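Local coordinates for protein pilin (Clostridioides difficile, PDB 6T8S) that probably assembles, as the major type IV pilin of its organism, into the helical fibre of a surface pilus, this soluble globular part forming the outside of the fibre, at residues 12-23 with 93-104; 72-80 with 112-120. All coordinates share one frame; numbering follows the deposited sequence.

Contact 1 of 2, residues 12-23 with 93-104; sequences NKAKVASVESDY and TEAQSAKLLSDI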
ATOM      1  N   ASN A  12      17.721   3.688  -3.008  1.00 25.37           N
ATOM      2  CA  ASN A  12      16.798   2.825  -2.218  1.00 24.58           C
ATOM      3  C   ASN A  12      15.878   3.709  -1.364  1.00 22.84           C
ATOM      4  O   ASN A  12      14.679   3.403  -1.287  1.00 22.40           O
ATOM      5  CB  ASN A  12      17.548   1.775  -1.388  1.00 25.41           C
ATOM      6  CG  ASN A  12      17.938   0.566  -2.217  1.00 27.06           C
ATOM      7  OD1 ASN A  12      17.641   0.510  -3.408  1.00 27.37           O
ATOM      8  ND2 ASN A  12      18.566  -0.423  -1.601  1.00 27.81           N
ATOM      9  N   LYS A  13      16.417   4.766  -0.761  1.00 22.76           N
ATOM     10  CA  LYS A  13      15.639   5.728   0.066  1.00 25.55           C
ATOM     11  C   LYS A  13      14.617   6.439  -0.836  1.00 23.05           C
ATOM     12  O   LYS A  13      13.482   6.636  -0.400  1.00 20.82           O
ATOM     13  CB  LYS A  13      16.613   6.673   0.788  1.00 30.55           C
ATOM     14  CG  LYS A  13      16.029   7.998   1.265  1.00 38.10           C
ATOM     15  CD  LYS A  13      17.059   8.959   1.865  1.00 44.19           C
ATOM     16  CE  LYS A  13      16.550  10.383   2.000  1.00 46.00           C
ATOM     17  NZ  LYS A  13      17.591  11.374   1.625  1.00 48.86           N
ATOM     18  N   ALA A  14      14.978   6.805  -2.070  1.00 22.39           N
ATOM     19  CA  ALA A  14      14.065   7.525  -2.990  1.00 22.60           C
ATOM     20  C   ALA A  14      12.949   6.584  -3.468  1.00 21.54           C
ATOM     21  O   ALA A  14      11.804   7.030  -3.597  1.00 21.19           O
ATOM     22  CB  ALA A  14      14.848   8.123  -4.138  1.00 22.95           C
ATOM     23  N   LYS A  15      13.227   5.288  -3.657  1.00 22.10           N
ATOM     24  CA  LYS A  15      12.155   4.316  -4.028  1.00 21.80           C
ATOM     25  C   LYS A  15      11.096   4.263  -2.917  1.00 20.83           C
ATOM     26  O   LYS A  15       9.888   4.235  -3.224  1.00 19.44           O
ATOM     27  CB  LYS A  15      12.761   2.933  -4.261  1.00 24.25           C
ATOM     28  CG  LYS A  15      13.583   2.834  -5.530  1.00 27.77           C
ATOM     29  CD  LYS A  15      14.187   1.474  -5.740  1.00 31.04           C
ATOM     30  CE  LYS A  15      14.671   1.290  -7.159  1.00 35.25           C
ATOM     31  NZ  LYS A  15      15.473   0.056  -7.279  1.00 39.66           N
ATOM     32  N   VAL A  16      11.539   4.223  -1.664  1.00 20.78           N
ATOM     33  CA  VAL A  16      10.629   4.271  -0.481  1.00 19.24           C
ATOM     34  C   VAL A  16       9.829   5.582  -0.521  1.00 19.29           C
ATOM     35  O   VAL A  16       8.603   5.538  -0.330  1.00 18.45           O
ATOM     36  CB  VAL A  16      11.425   4.084   0.824  1.00 21.73           C
ATOM     37  CG1 VAL A  16      10.668   4.564   2.047  1.00 22.81           C
ATOM     38  CG2 VAL A  16      11.839   2.626   0.983  1.00 22.55           C
ATOM     39  N   ALA A  17      10.478   6.721  -0.770  1.00 19.00           N
ATOM     40  CA  ALA A  17       9.777   8.029  -0.801  1.00 18.75           C
ATOM     41  C   ALA A  17       8.708   8.006  -1.899  1.00 17.96           C
ATOM     42  O   ALA A  17       7.622   8.562  -1.693  1.00 18.48           O
ATOM     43  CB  ALA A  17      10.759   9.158  -0.999  1.00 18.56           C
ATOM     44  N   SER A  18       8.993   7.398  -3.054  1.00 18.39           N
ATOM     45  CA  SER A  18       8.041   7.260  -4.182  1.00 19.48           C
ATOM     46  C   SER A  18       6.776   6.502  -3.754  1.00 19.36           C
ATOM     47  O   SER A  18       5.664   6.937  -4.086  1.00 18.96           O
ATOM     48  CB  SER A  18       8.716   6.631  -5.365  1.00 20.90           C
ATOM     49  OG  SER A  18       7.843   6.608  -6.466  1.00 23.19           O
ATOM     50  N   VAL A  19       6.924   5.421  -2.998  1.00 19.73           N
ATOM     51  CA  VAL A  19       5.762   4.672  -2.454  1.00 19.08           C
ATOM     52  C   VAL A  19       4.981   5.570  -1.489  1.00 18.94           C
ATOM     53  O   VAL A  19       3.736   5.590  -1.551  1.00 19.48           O
ATOM     54  CB  VAL A  19       6.216   3.363  -1.789  1.00 20.75           C
ATOM     55  CG1 VAL A  19       5.054   2.678  -1.083  1.00 21.74           C
ATOM     56  CG2 VAL A  19       6.867   2.450  -2.819  1.00 21.71           C
ATOM     57  N   GLU A  20       5.670   6.324  -0.642  1.00 18.17           N
ATOM     58  CA  GLU A  20       5.014   7.262   0.309  1.00 19.07           C
ATOM     59  C   GLU A  20       4.179   8.287  -0.469  1.00 19.51           C
ATOM     60  O   GLU A  20       3.063   8.599  -0.023  1.00 19.99           O
ATOM     61  CB  GLU A  20       6.058   7.990   1.150  1.00 19.57           C
ATOM     62  CG  GLU A  20       6.829   7.096   2.084  1.00 19.75           C
ATOM     63  CD  GLU A  20       7.957   7.801   2.806  1.00 20.19           C
ATOM     64  OE1 GLU A  20       8.029   9.051   2.743  1.00 19.85           O
ATOM     65  OE2 GLU A  20       8.741   7.101   3.471  1.00 20.18           O
ATOM     66  N   SER A  21       4.704   8.822  -1.575  1.00 19.59           N
ATOM     67  CA  SER A  21       3.982   9.824  -2.412  1.00 19.49           C
ATOM     68  C   SER A  21       2.735   9.181  -3.039  1.00 19.42           C
ATOM     69  O   SER A  21       1.636   9.778  -3.006  1.00 19.85           O
ATOM     70  CB  SER A  21       4.881  10.424  -3.459  1.00 20.10           C
ATOM     71  OG  SER A  21       4.186  11.397  -4.230  1.00 20.37           O
ATOM     72  N   ASP A  22       2.883   7.976  -3.585  1.00 19.45           N
ATOM     73  CA  ASP A  22       1.738   7.198  -4.127  1.00 19.63           C
ATOM     74  C   ASP A  22       0.710   6.967  -3.017  1.00 19.25           C
ATOM     75  O   ASP A  22      -0.481   7.165  -3.279  1.00 20.05           O
ATOM     76  CB  ASP A  22       2.213   5.887  -4.758  1.00 19.48           C
ATOM     77  CG  ASP A  22       3.011   6.056  -6.036  1.00 22.09           C
ATOM     78  OD1 ASP A  22       2.996   7.181  -6.613  1.00 20.45           O
ATOM     79  OD2 ASP A  22       3.640   5.054  -6.462  1.00 20.64           O
ATOM     80  N   TYR A  23       1.147   6.542  -1.836  1.00 19.99           N
ATOM     81  CA  TYR A  23       0.272   6.268  -0.668  1.00 20.77           C
ATOM     82  C   TYR A  23      -0.578   7.511  -0.356  1.00 20.55           C
ATOM     83  O   TYR A  23      -1.801   7.407  -0.183  1.00 20.39           O
ATOM     84  CB  TYR A  23       1.131   5.831   0.521  1.00 21.46           C
ATOM     85  CG  TYR A  23       0.382   5.758   1.825  1.00 22.87           C
ATOM     86  CD1 TYR A  23      -0.363   4.633   2.103  1.00 23.85           C
ATOM     87  CD2 TYR A  23       0.397   6.787   2.752  1.00 26.59           C
ATOM     88  CE1 TYR A  23      -1.085   4.521   3.274  1.00 26.90           C
ATOM     89  CE2 TYR A  23      -0.307   6.679   3.952  1.00 28.30           C
ATOM     90  CZ  TYR A  23      -1.056   5.539   4.202  1.00 27.20           C
ATOM     91  OH  TYR A  23      -1.791   5.336   5.338  1.00 32.46           O
ATOM     92  N   THR A  93      15.275  -3.546   1.853  1.00 22.49           N
ATOM     93  CA  THR A  93      16.376  -3.632   2.841  1.00 23.34           C
ATOM     94  C   THR A  93      15.854  -3.192   4.215  1.00 23.84           C
ATOM     95  O   THR A  93      14.763  -2.580   4.284  1.00 21.47           O
ATOM     96  CB  THR A  93      17.561  -2.780   2.384  1.00 23.62           C
ATOM     97  OG1 THR A  93      17.144  -1.416   2.502  1.00 23.31           O
ATOM     98  CG2 THR A  93      18.002  -3.111   0.974  1.00 24.79           C
ATOM     99  N   GLU A  94      16.616  -3.459   5.276  1.00 23.73           N
ATOM    100  CA  GLU A  94      16.297  -2.975   6.640  1.00 26.03           C
ATOM    101  C   GLU A  94      16.237  -1.444   6.629  1.00 25.08           C
ATOM    102  O   GLU A  94      15.296  -0.884   7.232  1.00 24.37           O
ATOM    103  CB  GLU A  94      17.338  -3.474   7.642  1.00 30.05           C
ATOM    104  CG  GLU A  94      17.293  -4.979   7.836  1.00 33.55           C
ATOM    105  CD  GLU A  94      18.172  -5.504   8.961  1.00 38.93           C
ATOM    106  OE1 GLU A  94      18.493  -4.726   9.888  1.00 41.21           O
ATOM    107  OE2 GLU A  94      18.530  -6.693   8.903  1.00 46.26           O
ATOM    108  N   ALA A  95      17.174  -0.785   5.940  1.00 24.48           N
ATOM    109  CA  ALA A  95      17.229   0.695   5.864  1.00 23.79           C
ATOM    110  C   ALA A  95      15.958   1.224   5.177  1.00 22.21           C
ATOM    111  O   ALA A  95      15.432   2.269   5.625  1.00 22.57           O
ATOM    112  CB  ALA A  95      18.483   1.154   5.163  1.00 25.33           C
ATOM    113  N   GLN A  96      15.452   0.532   4.150  1.00 21.56           N
ATOM    114  CA  GLN A  96      14.195   0.937   3.460  1.00 20.54           C
ATOM    115  C   GLN A  96      12.998   0.767   4.405  1.00 20.63           C
ATOM    116  O   GLN A  96      12.150   1.698   4.490  1.00 20.32           O
ATOM    117  CB  GLN A  96      13.992   0.144   2.175  1.00 20.48           C
ATOM    118  CG  GLN A  96      14.913   0.564   1.033  1.00 20.67           C
ATOM    119  CD  GLN A  96      14.677  -0.280  -0.192  1.00 21.18           C
ATOM    120  OE1 GLN A  96      14.816  -1.506  -0.162  1.00 22.26           O
ATOM    121  NE2 GLN A  96      14.307   0.363  -1.288  1.00 19.89           N
ATOM    122  N   SER A  97      12.919  -0.360   5.114  1.00 19.65           N
ATOM    123  CA  SER A  97      11.836  -0.621   6.096  1.00 20.34           C
ATOM    124  C   SER A  97      11.834   0.474   7.166  1.00 20.25           C
ATOM    125  O   SER A  97      10.734   0.994   7.507  1.00 20.95           O
ATOM    126  CB  SER A  97      11.975  -2.001   6.700  1.00 19.52           C
ATOM    127  OG  SER A  97      11.769  -2.974   5.702  1.00 20.45           O
ATOM    128  N   ALA A  98      13.018   0.808   7.681  1.00 20.60           N
ATOM    129  CA  ALA A  98      13.221   1.830   8.729  1.00 21.91           C
ATOM    130  C   ALA A  98      12.678   3.180   8.248  1.00 19.98           C
ATOM    131  O   ALA A  98      11.952   3.850   9.019  1.00 20.35           O
ATOM    132  CB  ALA A  98      14.682   1.907   9.097  1.00 24.09           C
ATOM    133  N   LYS A  99      12.986   3.567   7.012  1.00 20.59           N
ATOM    134  CA  LYS A  99      12.523   4.876   6.488  1.00 21.38           C
ATOM    135  C   LYS A  99      10.999   4.862   6.349  1.00 20.36           C
ATOM    136  O   LYS A  99      10.327   5.842   6.764  1.00 20.52           O
ATOM    137  CB  LYS A  99      13.167   5.214   5.141  1.00 21.90           C
ATOM    138  CG  LYS A  99      12.558   6.450   4.495  1.00 21.50           C
ATOM    139  CD  LYS A  99      13.352   7.009   3.352  1.00 22.55           C
ATOM    140  CE  LYS A  99      12.694   8.221   2.720  1.00 22.97           C
ATOM    141  NZ  LYS A  99      12.501   9.336   3.687  1.00 22.42           N
ATOM    142  N   LEU A 100      10.453   3.808   5.742  1.00 20.21           N
ATOM    143  CA  LEU A 100       8.995   3.702   5.502  1.00 21.84           C
ATOM    144  C   LEU A 100       8.269   3.855   6.848  1.00 21.22           C
ATOM    145  O   LEU A 100       7.314   4.661   6.946  1.00 19.98           O
ATOM    146  CB  LEU A 100       8.731   2.370   4.787  1.00 22.69           C
ATOM    147  CG  LEU A 100       7.365   2.195   4.145  1.00 25.05           C
ATOM    148  CD1 LEU A 100       7.163   3.166   2.990  1.00 24.28           C
ATOM    149  CD2 LEU A 100       7.211   0.755   3.669  1.00 24.77           C
ATOM    150  N   LEU A 101       8.741   3.161   7.887  0.70 22.54           N
ATOM    151  CA  LEU A 101       8.102   3.200   9.230  0.70 22.22           C
ATOM    152  C   LEU A 101       8.293   4.571   9.887  0.70 22.29           C
ATOM    153  O   LEU A 101       7.347   5.054  10.522  0.70 23.59           O
ATOM    154  CB  LEU A 101       8.677   2.076  10.095  0.70 23.10           C
ATOM    155  CG  LEU A 101       8.086   0.704   9.806  0.70 22.99           C
ATOM    156  CD1 LEU A 101       8.973  -0.396  10.369  0.70 23.25           C
ATOM    157  CD2 LEU A 101       6.677   0.610  10.377  0.70 24.57           C
ATOM    158  N   SER A 102       9.469   5.177   9.756  1.00 21.46           N
ATOM    159  CA  SER A 102       9.737   6.526  10.318  1.00 22.63           C
ATOM    160  C   SER A 102       8.760   7.534   9.705  1.00 23.24           C
ATOM    161  O   SER A 102       8.333   8.459  10.403  1.00 23.72           O
ATOM    162  CB  SER A 102      11.157   6.956  10.085  1.00 23.51           C
ATOM    163  OG  SER A 102      12.031   6.206  10.897  1.00 25.24           O
ATOM    164  N   ASP A 103       8.430   7.363   8.426  1.00 22.46           N
ATOM    165  CA  ASP A 103       7.650   8.375   7.672  1.00 21.94           C
ATOM    166  C   ASP A 103       6.150   8.165   7.875  1.00 21.52           C
ATOM    167  O   ASP A 103       5.437   9.177   7.969  1.00 22.41           O
ATOM    168  CB  ASP A 103       8.079   8.395   6.205  1.00 21.64           C
ATOM    169  CG  ASP A 103       9.458   8.981   5.974  1.00 23.19           C
ATOM    170  OD1 ASP A 103       9.920   9.780   6.835  1.00 21.88           O
ATOM    171  OD2 ASP A 103      10.073   8.620   4.938  1.00 21.31           O
ATOM    172  N   ILE A 104       5.676   6.917   7.919  1.00 20.05           N
ATOM    173  CA  ILE A 104       4.234   6.563   7.962  1.00 21.24           C
ATOM    174  C   ILE A 104       3.799   6.312   9.421  1.00 20.53           C
ATOM    175  O   ILE A 104       2.616   6.576   9.719  1.00 20.88           O
ATOM    176  CB  ILE A 104       3.964   5.381   7.007  1.00 22.57           C
ATOM    177  CG1 ILE A 104       4.089   5.857   5.555  1.00 24.64           C
ATOM    178  CG2 ILE A 104       2.625   4.701   7.276  1.00 22.26           C
ATOM    179  CD1 ILE A 104       3.993   4.756   4.530  1.00 25.36           C
TER
HETATM  180  O   HOH W   1      19.032   0.378   1.467  1.00 23.64           O

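Contact 2 of 2, residues 72-80 with 112-120; sequences LIKVGNKLV and SVTADNLGN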
ATOM      1  N   LEU A  72      -6.565  -2.221  -4.160  1.00 19.81           N
ATOM      2  CA  LEU A  72      -7.279  -1.832  -2.926  1.00 20.58           C
ATOM      3  C   LEU A  72      -8.096  -3.028  -2.444  1.00 20.84           C
ATOM      4  O   LEU A  72      -8.848  -3.587  -3.273  1.00 20.95           O
ATOM      5  CB  LEU A  72      -8.193  -0.641  -3.224  1.00 22.03           C
ATOM      6  CG  LEU A  72      -7.479   0.667  -3.553  1.00 22.96           C
ATOM      7  CD1 LEU A  72      -8.481   1.726  -3.967  1.00 23.34           C
ATOM      8  CD2 LEU A  72      -6.664   1.149  -2.375  1.00 23.77           C
ATOM      9  N   ILE A  73      -7.934  -3.384  -1.170  1.00 21.64           N
ATOM     10  CA  ILE A  73      -8.670  -4.495  -0.513  1.00 23.34           C
ATOM     11  C   ILE A  73      -9.284  -4.001   0.798  1.00 26.26           C
ATOM     12  O   ILE A  73      -8.761  -3.053   1.434  1.00 24.68           O
ATOM     13  CB  ILE A  73      -7.773  -5.729  -0.303  1.00 22.53           C
ATOM     14  CG1 ILE A  73      -6.665  -5.475   0.721  1.00 21.82           C
ATOM     15  CG2 ILE A  73      -7.253  -6.229  -1.651  1.00 23.58           C
ATOM     16  CD1 ILE A  73      -5.831  -6.696   1.063  1.00 22.02           C
ATOM     17  N   LYS A  74     -10.347  -4.672   1.215  1.00 27.06           N
ATOM     18  CA  LYS A  74     -10.959  -4.444   2.539  1.00 31.10           C
ATOM     19  C   LYS A  74     -10.462  -5.562   3.455  1.00 32.33           C
ATOM     20  O   LYS A  74     -10.508  -6.743   3.041  1.00 33.37           O
ATOM     21  CB  LYS A  74     -12.478  -4.355   2.388  1.00 36.03           C
ATOM     22  CG  LYS A  74     -13.222  -4.096   3.687  1.00 42.21           C
ATOM     23  CD  LYS A  74     -14.606  -3.532   3.484  1.00 46.24           C
ATOM     24  CE  LYS A  74     -15.576  -3.968   4.563  1.00 49.98           C
ATOM     25  NZ  LYS A  74     -16.980  -3.711   4.161  1.00 52.96           N
ATOM     26  N   VAL A  75      -9.925  -5.195   4.611  1.00 31.15           N
ATOM     27  CA  VAL A  75      -9.479  -6.139   5.674  1.00 32.01           C
ATOM     28  C   VAL A  75     -10.261  -5.774   6.935  1.00 32.53           C
ATOM     29  O   VAL A  75      -9.993  -4.717   7.496  1.00 30.68           O
ATOM     30  CB  VAL A  75      -7.958  -6.086   5.890  1.00 31.61           C
ATOM     31  CG1 VAL A  75      -7.507  -7.112   6.921  1.00 32.40           C
ATOM     32  CG2 VAL A  75      -7.202  -6.287   4.582  1.00 31.89           C
ATOM     33  N   GLY A  76     -11.244  -6.596   7.316  1.00 38.39           N
ATOM     34  CA  GLY A  76     -12.245  -6.220   8.334  1.00 38.72           C
ATOM     35  C   GLY A  76     -12.937  -4.919   7.961  1.00 37.75           C
ATOM     36  O   GLY A  76     -13.581  -4.875   6.897  1.00 40.29           O
ATOM     37  N   ASN A  77     -12.787  -3.886   8.789  1.00 38.88           N
ATOM     38  CA  ASN A  77     -13.416  -2.551   8.604  1.00 42.53           C
ATOM     39  C   ASN A  77     -12.444  -1.597   7.890  1.00 39.94           C
ATOM     40  O   ASN A  77     -12.857  -0.460   7.600  1.00 42.59           O
ATOM     41  CB  ASN A  77     -13.867  -1.957   9.945  1.00 48.48           C
ATOM     42  CG  ASN A  77     -12.749  -1.867  10.968  1.00 54.31           C
ATOM     43  OD1 ASN A  77     -11.948  -2.793  11.105  1.00 61.67           O
ATOM     44  ND2 ASN A  77     -12.676  -0.757  11.688  1.00 60.26           N
ATOM     45  N   LYS A  78     -11.212  -2.033   7.597  1.00 34.39           N
ATOM     46  CA  LYS A  78     -10.125  -1.145   7.098  1.00 30.99           C
ATOM     47  C   LYS A  78     -10.010  -1.220   5.573  1.00 27.31           C
ATOM     48  O   LYS A  78     -10.149  -2.322   5.011  1.00 29.18           O
ATOM     49  CB  LYS A  78      -8.803  -1.532   7.762  1.00 32.01           C
ATOM     50  CG  LYS A  78      -8.764  -1.280   9.265  1.00 34.31           C
ATOM     51  CD  LYS A  78      -7.445  -1.655   9.880  1.00 37.91           C
ATOM     52  CE  LYS A  78      -7.430  -1.577  11.393  1.00 41.27           C
ATOM     53  NZ  LYS A  78      -8.460  -2.463  11.982  1.00 45.10           N
ATOM     54  N   LEU A  79      -9.711  -0.084   4.938  1.00 26.01           N
ATOM     55  CA  LEU A  79      -9.206  -0.027   3.543  1.00 23.81           C
ATOM     56  C   LEU A  79      -7.688  -0.164   3.568  1.00 23.49           C
ATOM     57  O   LEU A  79      -7.033   0.589   4.314  1.00 22.55           O
ATOM     58  CB  LEU A  79      -9.588   1.288   2.862  1.00 25.48           C
ATOM     59  CG  LEU A  79      -9.064   1.422   1.435  1.00 24.44           C
ATOM     60  CD1 LEU A  79      -9.648   0.339   0.543  1.00 26.03           C
ATOM     61  CD2 LEU A  79      -9.355   2.798   0.863  1.00 26.78           C
ATOM     62  N   VAL A  80      -7.158  -1.065   2.739  1.00 21.75           N
ATOM     63  CA  VAL A  80      -5.713  -1.419   2.720  1.00 20.87           C
ATOM     64  C   VAL A  80      -5.198  -1.281   1.287  1.00 20.47           C
ATOM     65  O   VAL A  80      -5.851  -1.774   0.339  1.00 20.72           O
ATOM     66  CB  VAL A  80      -5.491  -2.836   3.284  1.00 21.34           C
ATOM     67  CG1 VAL A  80      -4.053  -3.297   3.120  1.00 22.52           C
ATOM     68  CG2 VAL A  80      -5.926  -2.915   4.740  1.00 22.99           C
ATOM     69  N   SER A 112       1.635  -9.531   6.205  1.00 32.40           N
ATOM     70  CA  SER A 112       0.572 -10.540   5.945  1.00 34.85           C
ATOM     71  C   SER A 112      -0.798 -10.016   6.377  1.00 36.58           C
ATOM     72  O   SER A 112      -0.872  -9.164   7.284  1.00 33.50           O
ATOM     73  CB  SER A 112       0.877 -11.851   6.640  1.00 35.34           C
ATOM     74  OG  SER A 112       0.749 -11.704   8.045  1.00 35.86           O
ATOM     75  N   VAL A 113      -1.846 -10.540   5.750  1.00 36.01           N
ATOM     76  CA  VAL A 113      -3.266 -10.308   6.128  1.00 39.39           C
ATOM     77  C   VAL A 113      -4.027 -11.604   5.858  1.00 42.89           C
ATOM     78  O   VAL A 113      -3.573 -12.391   5.001  1.00 45.04           O
ATOM     79  CB  VAL A 113      -3.895  -9.138   5.349  1.00 42.32           C
ATOM     80  CG1 VAL A 113      -3.190  -7.820   5.631  1.00 45.10           C
ATOM     81  CG2 VAL A 113      -3.943  -9.412   3.853  1.00 43.96           C
ATOM     82  N   THR A 114      -5.126 -11.804   6.580  1.00 48.84           N
ATOM     83  CA  THR A 114      -6.273 -12.652   6.166  1.00 53.16           C
ATOM     84  C   THR A 114      -7.397 -11.692   5.739  1.00 59.61           C
ATOM     85  O   THR A 114      -7.156 -10.461   5.773  1.00 58.22           O
ATOM     86  CB  THR A 114      -6.610 -13.652   7.280  1.00 50.72           C
ATOM     87  OG1 THR A 114      -7.190 -12.935   8.369  1.00 50.04           O
ATOM     88  CG2 THR A 114      -5.390 -14.417   7.748  1.00 48.93           C
ATOM     89  N   ALA A 115      -8.568 -12.207   5.339  1.00 61.60           N
ATOM     90  CA  ALA A 115      -9.738 -11.394   4.916  1.00 61.22           C
ATOM     91  C   ALA A 115     -10.281 -10.596   6.112  1.00 59.57           C
ATOM     92  O   ALA A 115     -10.949  -9.558   5.889  1.00 57.81           O
ATOM     93  CB  ALA A 115     -10.801 -12.283   4.312  1.00 63.01           C
ATOM     94  N   ASP A 116      -9.999 -11.058   7.335  1.00 55.40           N
ATOM     95  CA  ASP A 116     -10.525 -10.464   8.592  1.00 56.32           C
ATOM     96  C   ASP A 116      -9.459  -9.618   9.298  1.00 50.03           C
ATOM     97  O   ASP A 116      -9.854  -8.604   9.884  1.00 49.69           O
ATOM     98  CB  ASP A 116     -11.031 -11.553   9.544  1.00 64.58           C
ATOM     99  CG  ASP A 116     -12.320 -12.219   9.090  1.00 67.85           C
ATOM    100  OD1 ASP A 116     -13.161 -11.523   8.482  1.00 71.12           O
ATOM    101  OD2 ASP A 116     -12.473 -13.431   9.351  1.00 71.03           O
ATOM    102  N   ASN A 117      -8.180 -10.015   9.272  1.00 45.78           N
ATOM    103  CA  ASN A 117      -7.171  -9.524  10.253  1.00 43.59           C
ATOM    104  C   ASN A 117      -5.832  -9.150   9.603  1.00 39.49           C
ATOM    105  O   ASN A 117      -5.279  -9.957   8.832  1.00 37.79           O
ATOM    106  CB  ASN A 117      -6.908 -10.563  11.344  1.00 46.74           C
ATOM    107  CG  ASN A 117      -8.151 -10.858  12.154  1.00 51.08           C
ATOM    108  OD1 ASN A 117      -8.727 -11.933  12.029  1.00 53.49           O
ATOM    109  ND2 ASN A 117      -8.592  -9.893  12.946  1.00 52.33           N
ATOM    110  N   LEU A 118      -5.285  -8.004  10.019  1.00 37.17           N
ATOM    111  CA  LEU A 118      -3.887  -7.575   9.745  1.00 37.46           C
ATOM    112  C   LEU A 118      -2.945  -8.536  10.474  1.00 36.90           C
ATOM    113  O   LEU A 118      -3.264  -8.881  11.628  1.00 41.37           O
ATOM    114  CB  LEU A 118      -3.694  -6.144  10.259  1.00 37.53           C
ATOM    115  CG  LEU A 118      -4.648  -5.089   9.701  1.00 38.93           C
ATOM    116  CD1 LEU A 118      -4.494  -3.770  10.453  1.00 39.05           C
ATOM    117  CD2 LEU A 118      -4.431  -4.895   8.203  1.00 39.14           C
ATOM    118  N   GLY A 119      -1.837  -8.934   9.841  1.00 32.93           N
ATOM    119  CA  GLY A 119      -0.885  -9.936  10.355  1.00 35.20           C
ATOM    120  C   GLY A 119       0.325  -9.304  11.024  1.00 32.85           C
ATOM    121  O   GLY A 119       0.117  -8.425  11.876  1.00 33.82           O
ATOM    122  N   ASN A 120       1.539  -9.761  10.691  1.00 31.90           N
ATOM    123  CA  ASN A 120       2.790  -9.343  11.382  1.00 33.62           C
ATOM    124  C   ASN A 120       3.160  -7.935  10.902  1.00 29.27           C
ATOM    125  O   ASN A 120       3.319  -7.700   9.707  1.00 28.34           O
ATOM    126  CB  ASN A 120       3.955 -10.330  11.194  1.00 38.65           C
ATOM    127  CG  ASN A 120       4.079 -11.410  12.266  1.00 43.69           C
ATOM    128  OD1 ASN A 120       3.372 -11.433  13.279  1.00 42.74           O
ATOM    129  ND2 ASN A 120       5.002 -12.334  12.057  1.00 44.71           N
TER

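Contact 1 of 2, residues 12-23 with 93-104
The side-chain amides of Asn12 and Gln96 lie stacked, their planes 19° apart, so that each covers one face of the other. At the edge of the Gln96 amide, NE2 donates to the backbone O of Asn12 at 3.1 Å; the N-H...O angle of 161° supports the bond, although the donor stands tilted from the carbonyl plane. Val16 N reaches the same oxygen from the opposite face. The other end of the Gln96 amide is fixed by the capping box: Thr93 N donates in plane to Gln96 OE1 while Gln96 N donates to Thr93 OG1, and a water joins Thr93 OG1 to Asn12 ND2. Farther along, the carboxylates of Glu20 and Asp103 stand nearly perpendicular, with planes 84° apart, and Glu20 OE2 comes within 2.5 Å of Asp103 OD2. One face of the Tyr23 ring carries Ile104 CD1, and the ring's hydroxyl is bound to Val136 O of strand 128-138.

Between the amide pair and the carboxylates, Lys99 enters as a knob among Lys13, Val16, Ala17 and Glu20. With its CG anti to the backbone N, its methylenes pass over Val16 CG1, CG lying 3.6 Å from that methyl. The other methyl, Val16 CG2, rests on Gln96 CB at 3.5 Å. With axes 9.3 Å apart, this packs helix 94-104 against helix 9-37, which probably corresponds to the soluble, C-terminal part of the long N-terminal pilin helix.

Lys99 NZ forms a salt bridge with Asp103 OD2 of its own helix, on the syn lone pair, 2.8 Å away, and lies 4.4 Å from Glu20 OE2. Two acid oxygens as close as those of Glu20 and Asp103 are consistent with one of them holding a proton, though this detail is doubtful; the Lys99 ammonium group probably eases the crowding of negative charge.

Contact 2 of 2, residues 72-80 with 112-120
The backbones of Val75-Gly76 and Ala115-Asp116 approach most closely at the tip of the hairpin, with Gly76 CA 4.6 Å from Asp116 CA, and a weak hydrogen bond from Gly76 N to Ala115 O, 3.3 Å long but nearly straight at 168°, spans the gap. Gly76 has a phi of 55° in the type II' turn from Val75 to Lys78, a conformation that favours glycine, and it sits close against Asp116.

Beside the turn, Val75 carries much of the packing. Its CG1, anti to the backbone N (chi1 -177°), is directed into the bend of the 112-120 loop, meeting Thr114 O at 3.6 Å and Leu118 CD2 at 4.0 Å. Leu118 divides its two methyls: CD2 faces Val75 and Val80, while CD1 lies against the aliphatic chain of Lys78, 3.7 Å from Lys78 CD, the two side chains crossing at about a right angle. Ile73 CD1 and Val113 CG2 touch more loosely at 4.3 Å, and Tyr134 of strand 128-138 packs against Ile73, Val80 and Val113.

Within the loop, Thr114 N donates to Asn117 O, and Thr114 OG1 accepts from Asn117 N in an ST motif. These bonds, with Gly119 N donating to Ser112 O, fold the irregular loop back on itself, and it lies against a beta hairpin with a two-residue type II' turn at the edge of the pilin's antiparallel sheet.

Overall arrangement
Contact 1 and contact 2 lie on opposite sides of the chain's centre, their own centres 21 Å apart and their nearest atoms about 7 Å apart without touching. Their segments alternate along the chain: helix 9-37, then the 70-75/78-83 hairpin, then helix 94-104, then the loop of 112-120. Strand 128-138 links them, since it pairs with strands 78-83, 90-92 and 109-110 and meets side chains of both contacts. The helix pair packs on the sheet through Tyr23 on strand 128-138 and Leu100 on strand 109-110, and the hairpin with its loop forms a margin of it. This alternation ties early and late parts of the chain into a single globular domain, consistent with the compact head of a pilin.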